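Translation initiation factor eif-2b-like protein (Chaetomium thermophilum, PDB 4ZEO) probably acts in translation initiation as the delta subunit of eIF2B, the GDP-GTP exchange factor for eIF2. Local coordinates at residues Pro206-Leu209 with Asn210-Glu214. Residues are numbered along the deposited sequence; the frame is centred on the assembly and turned at random.
Sequences PHVL and NPQIE
Q212 reaches back one turn to V208, where its side-chain amide gives an N-H, from NE2, to the V208 backbone O at 3.0 Å, with an N-H...O angle of 148°. V208 O lies close to the amide plane of Q212, whereas NE2 stands 23° off the carbonyl plane. A bend at chi2 (-58°) folds the Q212 chain over this oxygen. NE2 also bonds D154 O and OE1 accepts from H156 N, tying the loop at 154-156 to the helix. P211, as a proline, has no N-H to give to the turn before; its ring packs on the preceding carbonyls instead, CD 3.3 Å from V208 O and CG 3.5 Å from H207 O. I213 N is hydrogen-bonded to L209 O at 3.1 Å, in its carbonyl plane. Among apolar groups, L209 CG meets I213 CD1 at 3.8 Å, the two side chains crossing at a slant; both also pack on F185 of helix 174-191 and K234 of helix 224-239. N210 OD1 is hydrogen-bonded to K234 NZ. This is a proline-kinked turn of helix 200-219, in the helical part of an eIF2B alpha/beta/delta-family subunit, with a side-chain amide bonded to a main-chain carbonyl.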
ATOM      1  N   PRO A 206      15.523   3.545 -21.811  1.00 45.64           N
ATOM      2  CA  PRO A 206      16.656   2.632 -21.602  1.00 46.87           C
ATOM      3  C   PRO A 206      17.902   3.243 -20.891  1.00 46.81           C
ATOM      4  O   PRO A 206      18.602   2.533 -20.187  1.00 45.83           O
ATOM      5  CB  PRO A 206      16.979   2.176 -23.027  1.00 49.24           C
ATOM      6  CG  PRO A 206      16.567   3.347 -23.886  1.00 51.10           C
ATOM      7  CD  PRO A 206      15.317   3.853 -23.243  1.00 49.10           C
ATOM      8  N   HIS A 207      18.221   4.505 -21.140  1.00 48.50           N
ATOM      9  CA  HIS A 207      19.435   5.114 -20.579  1.00 48.46           C
ATOM     10  C   HIS A 207      19.309   5.771 -19.217  1.00 47.03           C
ATOM     11  O   HIS A 207      20.295   5.877 -18.511  1.00 48.19           O
ATOM     12  CB  HIS A 207      20.015   6.111 -21.573  1.00 49.71           C
ATOM     13  CG  HIS A 207      20.553   5.450 -22.797  1.00 50.76           C
ATOM     14  ND1 HIS A 207      19.744   5.042 -23.836  1.00 50.52           N
ATOM     15  CD2 HIS A 207      21.808   5.058 -23.124  1.00 52.82           C
ATOM     16  CE1 HIS A 207      20.481   4.467 -24.766  1.00 53.81           C
ATOM     17  NE2 HIS A 207      21.739   4.469 -24.357  1.00 55.23           N
ATOM     18  N   VAL A 208      18.129   6.285 -18.891  1.00 45.94           N
ATOM     19  CA  VAL A 208      17.934   6.973 -17.626  1.00 44.76           C
ATOM     20  C   VAL A 208      16.988   6.270 -16.641  1.00 43.76           C
ATOM     21  O   VAL A 208      17.354   6.012 -15.498  1.00 46.31           O
ATOM     22  CB  VAL A 208      17.420   8.396 -17.876  1.00 46.73           C
ATOM     23  CG1 VAL A 208      17.133   9.106 -16.552  1.00 44.78           C
ATOM     24  CG2 VAL A 208      18.431   9.180 -18.724  1.00 50.11           C
ATOM     25  N   LEU A 209      15.775   5.964 -17.074  1.00 41.46           N
ATOM     26  CA  LEU A 209      14.799   5.376 -16.163  1.00 39.01           C
ATOM     27  C   LEU A 209      15.154   3.972 -15.699  1.00 37.08           C
ATOM     28  O   LEU A 209      15.087   3.674 -14.505  1.00 37.08           O
ATOM     29  CB  LEU A 209      13.407   5.366 -16.806  1.00 38.81           C
ATOM     30  CG  LEU A 209      12.347   4.673 -15.945  1.00 37.68           C
ATOM     31  CD1 LEU A 209      12.148   5.395 -14.612  1.00 37.65           C
ATOM     32  CD2 LEU A 209      11.006   4.543 -16.701  1.00 37.42           C
ATOM     33  N   ASN A 210      15.516   3.112 -16.640  1.00 35.41           N
ATOM     34  CA  ASN A 210      15.797   1.713 -16.325  1.00 35.86           C
ATOM     35  C   ASN A 210      16.961   1.524 -15.333  1.00 39.19           C
ATOM     36  O   ASN A 210      16.873   0.656 -14.475  1.00 39.80           O
ATOM     37  CB  ASN A 210      16.055   0.903 -17.617  1.00 36.35           C
ATOM     38  CG  ASN A 210      14.775   0.471 -18.300  1.00 36.44           C
ATOM     39  OD1 ASN A 210      13.667   0.819 -17.859  1.00 34.42           O
ATOM     40  ND2 ASN A 210      14.910  -0.231 -19.418  1.00 33.22           N
ATOM     41  N   PRO A 211      18.049   2.324 -15.441  1.00 41.56           N
ATOM     42  CA  PRO A 211      19.076   2.198 -14.391  1.00 42.40           C
ATOM     43  C   PRO A 211      18.561   2.500 -12.975  1.00 43.29           C
ATOM     44  O   PRO A 211      19.041   1.859 -12.031  1.00 46.20           O
ATOM     45  CB  PRO A 211      20.130   3.208 -14.822  1.00 43.44           C
ATOM     46  CG  PRO A 211      20.023   3.186 -16.312  1.00 44.30           C
ATOM     47  CD  PRO A 211      18.546   3.135 -16.572  1.00 42.78           C
ATOM     48  N   GLN A 212      17.628   3.440 -12.824  1.00 40.71           N
ATOM     49  CA  GLN A 212      17.027   3.707 -11.510  1.00 38.62           C
ATOM     50  C   GLN A 212      16.216   2.495 -11.028  1.00 38.07           C
ATOM     51  O   GLN A 212      16.289   2.098  -9.877  1.00 40.64           O
ATOM     52  CB  GLN A 212      16.122   4.956 -11.541  1.00 34.93           C
ATOM     53  CG  GLN A 212      16.616   6.086 -12.412  1.00 34.60           C
ATOM     54  CD  GLN A 212      17.995   6.605 -12.038  1.00 37.27           C
ATOM     55  OE1 GLN A 212      18.399   6.587 -10.872  1.00 38.57           O
ATOM     56  NE2 GLN A 212      18.750   7.028 -13.049  1.00 37.45           N
ATOM     57  N   ILE A 213      15.426   1.914 -11.916  1.00 37.76           N
ATOM     58  CA  ILE A 213      14.632   0.736 -11.575  1.00 35.81           C
ATOM     59  C   ILE A 213      15.527  -0.439 -11.173  1.00 38.59           C
ATOM     60  O   ILE A 213      15.247  -1.145 -10.212  1.00 38.81           O
ATOM     61  CB  ILE A 213      13.741   0.320 -12.752  1.00 35.39           C
ATOM     62  CG1 ILE A 213      12.842   1.495 -13.143  1.00 34.95           C
ATOM     63  CG2 ILE A 213      12.900  -0.916 -12.403  1.00 32.81           C
ATOM     64  CD1 ILE A 213      11.943   1.220 -14.307  1.00 33.65           C
ATOM     65  N   GLU A 214      16.611  -0.634 -11.903  1.00 41.09           N
ATOM     66  CA  GLU A 214      17.516  -1.729 -11.624  1.00 46.96           C
ATOM     67  C   GLU A 214      18.158  -1.540 -10.266  1.00 46.79           C
ATOM     68  O   GLU A 214      18.337  -2.500  -9.516  1.00 48.13           O
ATOM     69  CB  GLU A 214      18.615  -1.830 -12.695  1.00 55.13           C
ATOM     70  CG  GLU A 214      18.185  -2.547 -13.971  1.00 61.85           C
ATOM     71  CD  GLU A 214      19.250  -2.535 -15.067  1.00 69.90           C
ATOM     72  OE1 GLU A 214      18.892  -2.355 -16.251  1.00 71.70           O
ATOM     73  OE2 GLU A 214      20.445  -2.735 -14.743  1.00 76.03           O
TER